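Local coordinates for protein DR2417 (Deinococcus radiodurans, PDB 4XWW) that probably degrades and matures RNA as a dimeric, metal-dependent 5'-3' exoribonuclease of the metallo-beta-lactamase superfamily, possibly with endonuclease activity as well, at residues V354-I357 / V358-Y362; V463-D466 / V467-D470; L192-V195 / E196-K200. All blocks are in the same frame, centred on the assembly; numbering follows the deposited sequence.

Contacts 1 and 3 are local i to i+3/i+4 contacts along helices; contact 2 is the capped start of one. Each lies in a different part of the chain: contact 3 (192-200) in the metallo-beta-lactamase part, contact 1 (354-362) in the beta-CASP domain, contact 2 (463-470) at the start of helix 465-477. Contacts 1 and 2 both touch the second subunit, although their centres are 32 Å apart; contact 3 meets no other chain and lies away from the known sites. Val-354 of contact 1 is about 9 Å from Phe-245, a UMP-binding residue, side chain to side chain. In contact 2 the side chain of Val-463 is about 7 Å from a manganese ion.

Contact 1 (V354-I357 / V358-Y362); sequences VNLI and VNRLY
Residues 354-357 and 358-362 form one unbroken run of alpha-helix, and four i to i+4 backbone hydrogen bonds join the two segments. The bond from Val-358 N to Val-354 O measures 2.9 Å and that from Leu-361 N to Ile-357 O also 2.9 Å; Asn-359 N to Asn-355 O and Arg-360 N to Leu-356 O complete the set. On one side of the helix, Ile-357 and Leu-361 lie side by side and point the same way, with CG2 of Ile-357 3.8 Å from CD1 of Leu-361. The branch reaches forward because CG2 is the one opposite the backbone N, with CG1 turned beside that nitrogen (chi1 -76°). Val-354 CG1 and Val-358 CG2 meet more loosely, at 4.2 Å. Leu-356 lays CD1 over one face of the Arg-360 guanidinium, 3.8 Å from NH2 and offset toward its rim, while NH1 of the arginine makes a salt bridge to Glu-363.

Asn-355 and Asn-359 turn their amides almost perpendicular, the planes 87° apart. Their ND2 atoms, 3.3 Å from each other, are both donors and do not bond mutually; instead both donate to OE1 of Glu-405 of the second subunit. The shared acceptor accounts for two donors lying this close. From Arg-407 of that subunit, Asn-355 OD1 accepts the side-chain NH1 and Asn-359 OD1 the backbone N. The whole is the helix of a beta-alpha-beta unit, 351-364 between strands 339-342 and 367-369 of the beta-CASP domain, with an asparagine pair spaced i to i+4 serving the dimer interface.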
ATOM      1  N   VAL A 354       8.400  -2.582  -1.291  1.00 22.29           N
ATOM      2  CA  VAL A 354       9.341  -3.394  -0.539  1.00 17.83           C
ATOM      3  C   VAL A 354       9.091  -4.887  -0.775  1.00 18.06           C
ATOM      4  O   VAL A 354      10.039  -5.652  -0.928  1.00 18.48           O
ATOM      5  CB  VAL A 354       9.286  -3.084   0.957  1.00 16.88           C
ATOM      6  CG1 VAL A 354      10.229  -4.007   1.723  1.00 17.99           C
ATOM      7  CG2 VAL A 354       9.689  -1.602   1.180  1.00 15.32           C
ATOM      8  N   ASN A 355       7.825  -5.296  -0.805  1.00 18.78           N
ATOM      9  CA  ASN A 355       7.500  -6.721  -1.025  1.00 19.72           C
ATOM     10  C   ASN A 355       8.014  -7.201  -2.358  1.00 21.67           C
ATOM     11  O   ASN A 355       8.417  -8.377  -2.520  1.00 21.16           O
ATOM     12  CB  ASN A 355       5.994  -6.945  -0.936  1.00 20.50           C
ATOM     13  CG  ASN A 355       5.627  -8.402  -1.042  1.00 21.82           C
ATOM     14  OD1 ASN A 355       6.010  -9.204  -0.201  1.00 22.57           O
ATOM     15  ND2 ASN A 355       4.878  -8.751  -2.081  1.00 24.83           N
ATOM     16  N   LEU A 356       7.994  -6.297  -3.331  1.00 18.37           N
ATOM     17  CA  LEU A 356       8.388  -6.653  -4.680  1.00 23.37           C
ATOM     18  C   LEU A 356       9.868  -7.000  -4.654  1.00 21.40           C
ATOM     19  O   LEU A 356      10.308  -7.979  -5.254  1.00 23.61           O
ATOM     20  CB  LEU A 356       8.120  -5.510  -5.657  1.00 26.65           C
ATOM     21  CG  LEU A 356       8.724  -5.681  -7.049  1.00 34.73           C
ATOM     22  CD1 LEU A 356       8.159  -6.931  -7.709  1.00 32.39           C
ATOM     23  CD2 LEU A 356       8.455  -4.453  -7.898  1.00 30.64           C
ATOM     24  N   ILE A 357      10.625  -6.191  -3.923  1.00 20.48           N
ATOM     25  CA  ILE A 357      12.060  -6.395  -3.838  1.00 21.26           C
ATOM     26  C   ILE A 357      12.361  -7.652  -3.041  1.00 17.94           C
ATOM     27  O   ILE A 357      13.236  -8.432  -3.432  1.00 23.08           O
ATOM     28  CB  ILE A 357      12.760  -5.175  -3.221  1.00 27.51           C
ATOM     29  CG1 ILE A 357      12.822  -4.079  -4.285  1.00 38.22           C
ATOM     30  CG2 ILE A 357      14.166  -5.546  -2.751  1.00 28.51           C
ATOM     31  CD1 ILE A 357      13.414  -2.779  -3.806  1.00 46.73           C
ATOM     32  N   VAL A 358      11.617  -7.870  -1.962  1.00 18.21           N
ATOM     33  CA  VAL A 358      11.850  -9.053  -1.140  1.00 21.17           C
ATOM     34  C   VAL A 358      11.651 -10.327  -1.961  1.00 23.82           C
ATOM     35  O   VAL A 358      12.486 -11.235  -1.930  1.00 17.21           O
ATOM     36  CB  VAL A 358      10.945  -9.053   0.105  1.00 16.93           C
ATOM     37  CG1 VAL A 358      10.929 -10.446   0.774  1.00 13.78           C
ATOM     38  CG2 VAL A 358      11.451  -7.988   1.085  1.00 16.39           C
ATOM     39  N   ASN A 359      10.561 -10.408  -2.720  1.00 19.23           N
ATOM     40  CA  ASN A 359      10.349 -11.599  -3.534  1.00 19.04           C
ATOM     41  C   ASN A 359      11.415 -11.793  -4.614  1.00 21.28           C
ATOM     42  O   ASN A 359      11.798 -12.925  -4.908  1.00 25.35           O
ATOM     43  CB  ASN A 359       8.946 -11.581  -4.165  1.00 24.17           C
ATOM     44  CG  ASN A 359       7.887 -12.052  -3.194  1.00 22.26           C
ATOM     45  OD1 ASN A 359       8.017 -13.117  -2.614  1.00 21.01           O
ATOM     46  ND2 ASN A 359       6.872 -11.233  -2.959  1.00 23.80           N
ATOM     47  N   ARG A 360      11.910 -10.705  -5.200  1.00 18.35           N
ATOM     48  CA  ARG A 360      12.976 -10.849  -6.182  1.00 20.47           C
ATOM     49  C   ARG A 360      14.259 -11.348  -5.524  1.00 18.46           C
ATOM     50  O   ARG A 360      14.979 -12.159  -6.124  1.00 20.83           O
ATOM     51  CB  ARG A 360      13.246  -9.538  -6.922  1.00 23.64           C
ATOM     52  CG  ARG A 360      12.082  -9.042  -7.788  1.00 27.28           C
ATOM     53  CD  ARG A 360      11.918  -9.841  -9.058  1.00 50.63           C
ATOM     54  NE  ARG A 360      10.595  -9.632  -9.646  1.00 64.40           N
ATOM     55  CZ  ARG A 360       9.511 -10.330  -9.315  1.00 60.79           C
ATOM     56  NH1 ARG A 360       9.590 -11.286  -8.397  1.00 51.31           N
ATOM     57  NH2 ARG A 360       8.345 -10.074  -9.898  1.00 60.29           N
ATOM     58  N   LEU A 361      14.558 -10.847  -4.325  1.00 20.21           N
ATOM     59  CA  LEU A 361      15.714 -11.336  -3.584  1.00 20.63           C
ATOM     60  C   LEU A 361      15.590 -12.839  -3.321  1.00 24.09           C
ATOM     61  O   LEU A 361      16.543 -13.579  -3.553  1.00 21.78           O
ATOM     62  CB  LEU A 361      15.885 -10.566  -2.268  1.00 19.97           C
ATOM     63  CG  LEU A 361      16.215  -9.097  -2.474  1.00 18.69           C
ATOM     64  CD1 LEU A 361      16.125  -8.325  -1.129  1.00 22.57           C
ATOM     65  CD2 LEU A 361      17.606  -8.937  -3.107  1.00 20.45           C
ATOM     66  N   TYR A 362      14.414 -13.294  -2.880  1.00 23.68           N
ATOM     67  CA  TYR A 362      14.205 -14.722  -2.640  1.00 21.38           C
ATOM     68  C   TYR A 362      14.415 -15.535  -3.914  1.00 23.59           C
ATOM     69  O   TYR A 362      14.968 -16.633  -3.870  1.00 20.53           O
ATOM     70  CB  TYR A 362      12.795 -15.010  -2.077  1.00 19.19           C
ATOM     71  CG  TYR A 362      12.693 -14.903  -0.575  1.00 16.77           C
ATOM     72  CD1 TYR A 362      13.136 -15.934   0.252  1.00 19.43           C
ATOM     73  CD2 TYR A 362      12.167 -13.763   0.022  1.00 18.92           C
ATOM     74  CE1 TYR A 362      13.045 -15.845   1.625  1.00 22.26           C
ATOM     75  CE2 TYR A 362      12.082 -13.658   1.404  1.00 19.11           C
ATOM     76  CZ  TYR A 362      12.522 -14.696   2.195  1.00 22.13           C
ATOM     77  OH  TYR A 362      12.427 -14.583   3.558  1.00 18.84           O
TER

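Contact 2 (V463-D466 / V467-D470); sequences VNDD and VLLD
Val-463 sets its CG1 methyl against two side chains of the first helical turn, CG1 of Val-467 at 3.9 Å and CD2 of Leu-468 at 3.8 Å, crossing each at about a right angle. The arrangement is a helix N-terminus with an N-cap: Asn-464 stands immediately before helix 465-477, and the Val-463/Leu-468 pair around it forms a hydrophobic staple. Val-463 and Leu-468 also rest on Ile-60, and Val-463 touches Asp-456, which with Gly-59 belongs to a manganese site seen in this structure; the side chain of Val-463 is about 7 Å from the ion.

Capping depends on the Asn-464 side chain folding back over its own backbone. With chi1 65°, CG sits between the backbone N and the carbonyl carbon, and this turns OD1 toward the first turn. There OD1 accepts from Val-467 N at 3.0 Å, an N-H to oxygen angle of 163°. The same residue's carbonyl O takes Leu-468 N, so side chain and main chain each hold an amide of the opening turn, whereas Asn-464 N itself is buried with no partner in the model. The next bond, Leu-469 N to Asp-465 O, is of ordinary length, whereas Asp-470 N to Asp-466 O is weak at 3.3 Å.

Asp-465 OD1 is bonded to Tyr-454 OH, linking the helix start to strand 452-456, and Leu-468 packs on that tyrosine. Asp-465 and Asp-466, in the first turn, would probably interact favourably with the helix dipole. The second subunit packs here as well, Arg-549 against Val-463 and Gly-498 against Val-467. Beside the capping bond, CG2 of Val-467 lies 3.2 Å from Asn-464 OD1, so the valine methyl closely flanks the capping oxygen.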
ATOM      1  N   VAL A 463       0.913  21.853 -10.944  1.00 33.23           N
ATOM      2  CA  VAL A 463       0.059  20.680 -10.894  1.00 36.53           C
ATOM      3  C   VAL A 463      -0.846  20.844  -9.685  1.00 37.50           C
ATOM      4  O   VAL A 463      -0.370  21.058  -8.566  1.00 34.76           O
ATOM      5  CB  VAL A 463       0.863  19.363 -10.795  1.00 39.07           C
ATOM      6  CG1 VAL A 463      -0.082  18.166 -10.638  1.00 37.94           C
ATOM      7  CG2 VAL A 463       1.745  19.181 -12.022  1.00 39.19           C
ATOM      8  N   ASN A 464      -2.151  20.761  -9.899  1.00 33.57           N
ATOM      9  CA  ASN A 464      -3.074  20.853  -8.778  1.00 37.93           C
ATOM     10  C   ASN A 464      -4.019  19.662  -8.756  1.00 35.35           C
ATOM     11  O   ASN A 464      -3.854  18.726  -9.539  1.00 38.20           O
ATOM     12  CB  ASN A 464      -3.851  22.180  -8.816  1.00 41.42           C
ATOM     13  CG  ASN A 464      -4.771  22.302 -10.024  1.00 44.55           C
ATOM     14  OD1 ASN A 464      -4.947  21.358 -10.798  1.00 42.64           O
ATOM     15  ND2 ASN A 464      -5.371  23.476 -10.183  1.00 47.23           N
ATOM     16  N   ASP A 465      -5.003  19.697  -7.865  1.00 36.57           N
ATOM     17  CA  ASP A 465      -5.893  18.558  -7.669  1.00 44.00           C
ATOM     18  C   ASP A 465      -6.751  18.275  -8.908  1.00 47.96           C
ATOM     19  O   ASP A 465      -7.080  17.123  -9.193  1.00 51.86           O
ATOM     20  CB  ASP A 465      -6.781  18.779  -6.443  1.00 48.33           C
ATOM     21  CG  ASP A 465      -6.084  18.409  -5.138  1.00 50.61           C
ATOM     22  OD1 ASP A 465      -5.094  17.649  -5.183  1.00 43.55           O
ATOM     23  OD2 ASP A 465      -6.531  18.870  -4.066  1.00 56.41           O
ATOM     24  N   ASP A 466      -7.102  19.319  -9.648  1.00 53.00           N
ATOM     25  CA  ASP A 466      -7.854  19.145 -10.888  1.00 50.05           C
ATOM     26  C   ASP A 466      -7.027  18.370 -11.907  1.00 51.23           C
ATOM     27  O   ASP A 466      -7.535  17.477 -12.585  1.00 53.71           O
ATOM     28  CB  ASP A 466      -8.278  20.499 -11.463  1.00 54.59           C
ATOM     29  CG  ASP A 466      -9.424  21.132 -10.689  1.00 59.19           C
ATOM     30  OD1 ASP A 466     -10.076  20.423  -9.895  1.00 64.34           O
ATOM     31  OD2 ASP A 466      -9.681  22.336 -10.884  1.00 61.94           O
ATOM     32  N   VAL A 467      -5.747  18.715 -12.006  1.00 44.75           N
ATOM     33  CA  VAL A 467      -4.820  18.012 -12.885  1.00 40.92           C
ATOM     34  C   VAL A 467      -4.671  16.544 -12.466  1.00 42.33           C
ATOM     35  O   VAL A 467      -4.662  15.639 -13.310  1.00 47.14           O
ATOM     36  CB  VAL A 467      -3.430  18.685 -12.889  1.00 34.47           C
ATOM     37  CG1 VAL A 467      -2.443  17.879 -13.716  1.00 34.72           C
ATOM     38  CG2 VAL A 467      -3.517  20.125 -13.384  1.00 36.41           C
ATOM     39  N   LEU A 468      -4.556  16.312 -11.160  1.00 34.84           N
ATOM     40  CA  LEU A 468      -4.401  14.956 -10.637  1.00 37.78           C
ATOM     41  C   LEU A 468      -5.611  14.076 -10.939  1.00 45.99           C
ATOM     42  O   LEU A 468      -5.467  12.901 -11.274  1.00 47.04           O
ATOM     43  CB  LEU A 468      -4.165  14.979  -9.129  1.00 37.98           C
ATOM     44  CG  LEU A 468      -2.861  15.598  -8.646  1.00 38.97           C
ATOM     45  CD1 LEU A 468      -2.730  15.377  -7.149  1.00 39.59           C
ATOM     46  CD2 LEU A 468      -1.680  14.996  -9.387  1.00 30.89           C
ATOM     47  N   LEU A 469      -6.800  14.652 -10.786  1.00 48.29           N
ATOM     48  CA  LEU A 469      -8.047  13.934 -11.014  1.00 54.60           C
ATOM     49  C   LEU A 469      -8.106  13.428 -12.446  1.00 44.89           C
ATOM     50  O   LEU A 469      -8.552  12.308 -12.708  1.00 56.31           O
ATOM     51  CB  LEU A 469      -9.244  14.836 -10.705  1.00 58.22           C
ATOM     52  CG  LEU A 469     -10.661  14.300 -10.910  1.00 58.24           C
ATOM     53  CD1 LEU A 469     -11.614  15.014  -9.970  1.00 56.09           C
ATOM     54  CD2 LEU A 469     -11.129  14.476 -12.353  1.00 61.03           C
ATOM     55  N   ASP A 470      -7.659  14.269 -13.368  1.00 46.92           N
ATOM     56  CA  ASP A 470      -7.545  13.880 -14.762  1.00 49.23           C
ATOM     57  C   ASP A 470      -6.571  12.712 -14.891  1.00 47.18           C
ATOM     58  O   ASP A 470      -6.856  11.744 -15.593  1.00 44.24           O
ATOM     59  CB  ASP A 470      -7.096  15.066 -15.625  1.00 55.17           C
ATOM     60  CG  ASP A 470      -8.162  16.153 -15.736  1.00 65.77           C
ATOM     61  OD1 ASP A 470      -9.316  15.912 -15.320  1.00 71.82           O
ATOM     62  OD2 ASP A 470      -7.851  17.246 -16.251  1.00 64.68           O
TER

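Contact 3 (L192-V195 / E196-K200); sequences LERV and EQAGK
This is a local contact of residues three and four apart along helix 192-201, which connects strands 168-172 and 205-209 in a beta-alpha-beta unit of the metallo-beta-lactamase fold. Four backbone bonds hold Leu-192 to Val-195 against Glu-196 to Gly-199; that from Glu-196 N to Leu-192 O is 2.8 Å, while Ala-198 N to Arg-194 O is the most bent, at 145°.

Arg-194 is the side chain that bridges the turn. With CG opposite the backbone N (chi1 179°) and a bend at chi2 (68°), it runs along the helix and brings NH1 to 3.8 Å from CB of Gln-197 and likewise 3.8 Å from CB of Ala-198. The edge of the guanidinium is turned to Ala-198 N, NH1 3.6 Å away, with no hydrogen bond between these two donors, and its NH2 makes a salt bridge with Glu-147. Arg-194 and Ala-198 both pack on Ile-162 of strand 159-165, while Val-195 and Glu-196 face helix 384-394, Leu-393 touching both. Gln-197 NE2 bonds to Asp-201 farther along the helix.

At the opening of the helix a water links main chain to side chain, donating to Glu-196 OE1 at 2.8 Å and, weakly, to Leu-192 O at 3.2 Å.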
ATOM      1  N   LEU A 192      16.335  14.374  29.898  1.00 21.66           N
ATOM      2  CA  LEU A 192      15.122  14.218  30.700  1.00 23.66           C
ATOM      3  C   LEU A 192      15.190  15.057  31.972  1.00 20.96           C
ATOM      4  O   LEU A 192      14.163  15.422  32.537  1.00 23.65           O
ATOM      5  CB  LEU A 192      14.876  12.747  31.041  1.00 23.34           C
ATOM      6  CG  LEU A 192      14.607  11.852  29.832  1.00 27.12           C
ATOM      7  CD1 LEU A 192      14.275  10.436  30.271  1.00 31.17           C
ATOM      8  CD2 LEU A 192      13.494  12.445  28.968  1.00 24.46           C
ATOM      9  N   GLU A 193      16.406  15.346  32.424  1.00 23.36           N
ATOM     10  CA  GLU A 193      16.619  16.260  33.546  1.00 23.06           C
ATOM     11  C   GLU A 193      16.020  17.624  33.211  1.00 25.43           C
ATOM     12  O   GLU A 193      15.299  18.223  34.019  1.00 25.63           O
ATOM     13  CB  GLU A 193      18.115  16.373  33.839  1.00 24.04           C
ATOM     14  CG  GLU A 193      18.485  17.269  34.999  1.00 36.43           C
ATOM     15  CD  GLU A 193      19.989  17.344  35.200  1.00 54.15           C
ATOM     16  OE1 GLU A 193      20.715  17.584  34.210  1.00 55.08           O
ATOM     17  OE2 GLU A 193      20.448  17.155  36.347  1.00 64.01           O
ATOM     18  N   ARG A 194      16.298  18.110  32.004  1.00 22.52           N
ATOM     19  CA  ARG A 194      15.817  19.434  31.613  1.00 24.86           C
ATOM     20  C   ARG A 194      14.309  19.429  31.471  1.00 21.15           C
ATOM     21  O   ARG A 194      13.638  20.390  31.832  1.00 22.07           O
ATOM     22  CB  ARG A 194      16.449  19.901  30.301  1.00 24.53           C
ATOM     23  CG  ARG A 194      15.943  21.265  29.862  1.00 21.54           C
ATOM     24  CD  ARG A 194      16.454  22.334  30.864  1.00 18.95           C
ATOM     25  NE  ARG A 194      15.964  23.709  30.672  1.00 23.34           N
ATOM     26  CZ  ARG A 194      14.833  24.192  31.186  1.00 22.06           C
ATOM     27  NH1 ARG A 194      14.011  23.398  31.891  1.00 24.44           N
ATOM     28  NH2 ARG A 194      14.510  25.465  30.992  1.00 25.86           N
ATOM     29  N   VAL A 195      13.780  18.337  30.917  1.00 19.70           N
ATOM     30  CA  VAL A 195      12.344  18.204  30.721  1.00 18.67           C
ATOM     31  C   VAL A 195      11.630  18.158  32.078  1.00 21.92           C
ATOM     32  O   VAL A 195      10.609  18.822  32.278  1.00 24.02           O
ATOM     33  CB  VAL A 195      12.017  16.945  29.875  1.00 25.86           C
ATOM     34  CG1 VAL A 195      10.521  16.649  29.884  1.00 24.72           C
ATOM     35  CG2 VAL A 195      12.545  17.113  28.423  1.00 21.98           C
ATOM     36  N   GLU A 196      12.177  17.383  33.010  1.00 21.09           N
ATOM     37  CA  GLU A 196      11.603  17.309  34.350  1.00 20.02           C
ATOM     38  C   GLU A 196      11.632  18.680  35.044  1.00 23.93           C
ATOM     39  O   GLU A 196      10.675  19.073  35.722  1.00 23.17           O
ATOM     40  CB  GLU A 196      12.344  16.274  35.194  1.00 21.38           C
ATOM     41  CG  GLU A 196      11.842  16.222  36.631  1.00 34.48           C
ATOM     42  CD  GLU A 196      12.237  14.950  37.347  1.00 48.19           C
ATOM     43  OE1 GLU A 196      13.298  14.380  37.008  1.00 41.77           O
ATOM     44  OE2 GLU A 196      11.480  14.521  38.245  1.00 56.67           O
ATOM     45  N   GLN A 197      12.736  19.412  34.875  1.00 23.09           N
ATOM     46  CA  GLN A 197      12.841  20.763  35.418  1.00 25.22           C
ATOM     47  C   GLN A 197      11.763  21.655  34.817  1.00 24.09           C
ATOM     48  O   GLN A 197      11.173  22.461  35.515  1.00 22.78           O
ATOM     49  CB  GLN A 197      14.227  21.368  35.150  1.00 21.80           C
ATOM     50  CG  GLN A 197      14.440  22.768  35.739  1.00 22.04           C
ATOM     51  CD  GLN A 197      14.350  22.795  37.261  1.00 28.16           C
ATOM     52  OE1 GLN A 197      14.871  21.912  37.945  1.00 33.22           O
ATOM     53  NE2 GLN A 197      13.662  23.782  37.788  1.00 27.61           N
ATOM     54  N   ALA A 198      11.496  21.486  33.520  1.00 23.19           N
ATOM     55  CA  ALA A 198      10.502  22.313  32.847  1.00 25.44           C
ATOM     56  C   ALA A 198       9.131  22.065  33.469  1.00 24.86           C
ATOM     57  O   ALA A 198       8.368  22.995  33.693  1.00 23.78           O
ATOM     58  CB  ALA A 198      10.477  22.029  31.322  1.00 20.56           C
ATOM     59  N   GLY A 199       8.842  20.805  33.774  1.00 22.94           N
ATOM     60  CA  GLY A 199       7.620  20.452  34.483  1.00 22.00           C
ATOM     61  C   GLY A 199       7.495  21.147  35.844  1.00 23.45           C
ATOM     62  O   GLY A 199       6.409  21.577  36.231  1.00 24.47           O
ATOM     63  N   LYS A 200       8.598  21.258  36.579  1.00 24.88           N
ATOM     64  CA  LYS A 200       8.571  21.931  37.887  1.00 23.82           C
ATOM     65  C   LYS A 200       8.426  23.449  37.748  1.00 26.36           C
ATOM     66  O   LYS A 200       7.706  24.087  38.516  1.00 25.65           O
ATOM     67  CB  LYS A 200       9.833  21.597  38.699  1.00 23.73           C
ATOM     68  CG  LYS A 200      10.038  20.097  38.898  1.00 27.33           C
ATOM     69  CD  LYS A 200      11.248  19.782  39.766  1.00 32.11           C
ATOM     70  CE  LYS A 200      11.367  18.268  39.958  1.00 26.58           C
ATOM     71  NZ  LYS A 200      12.631  17.820  40.608  1.00 31.50           N
TER
HETATM   72  O   HOH W   1      14.148  13.044  34.746  1.00 43.47           O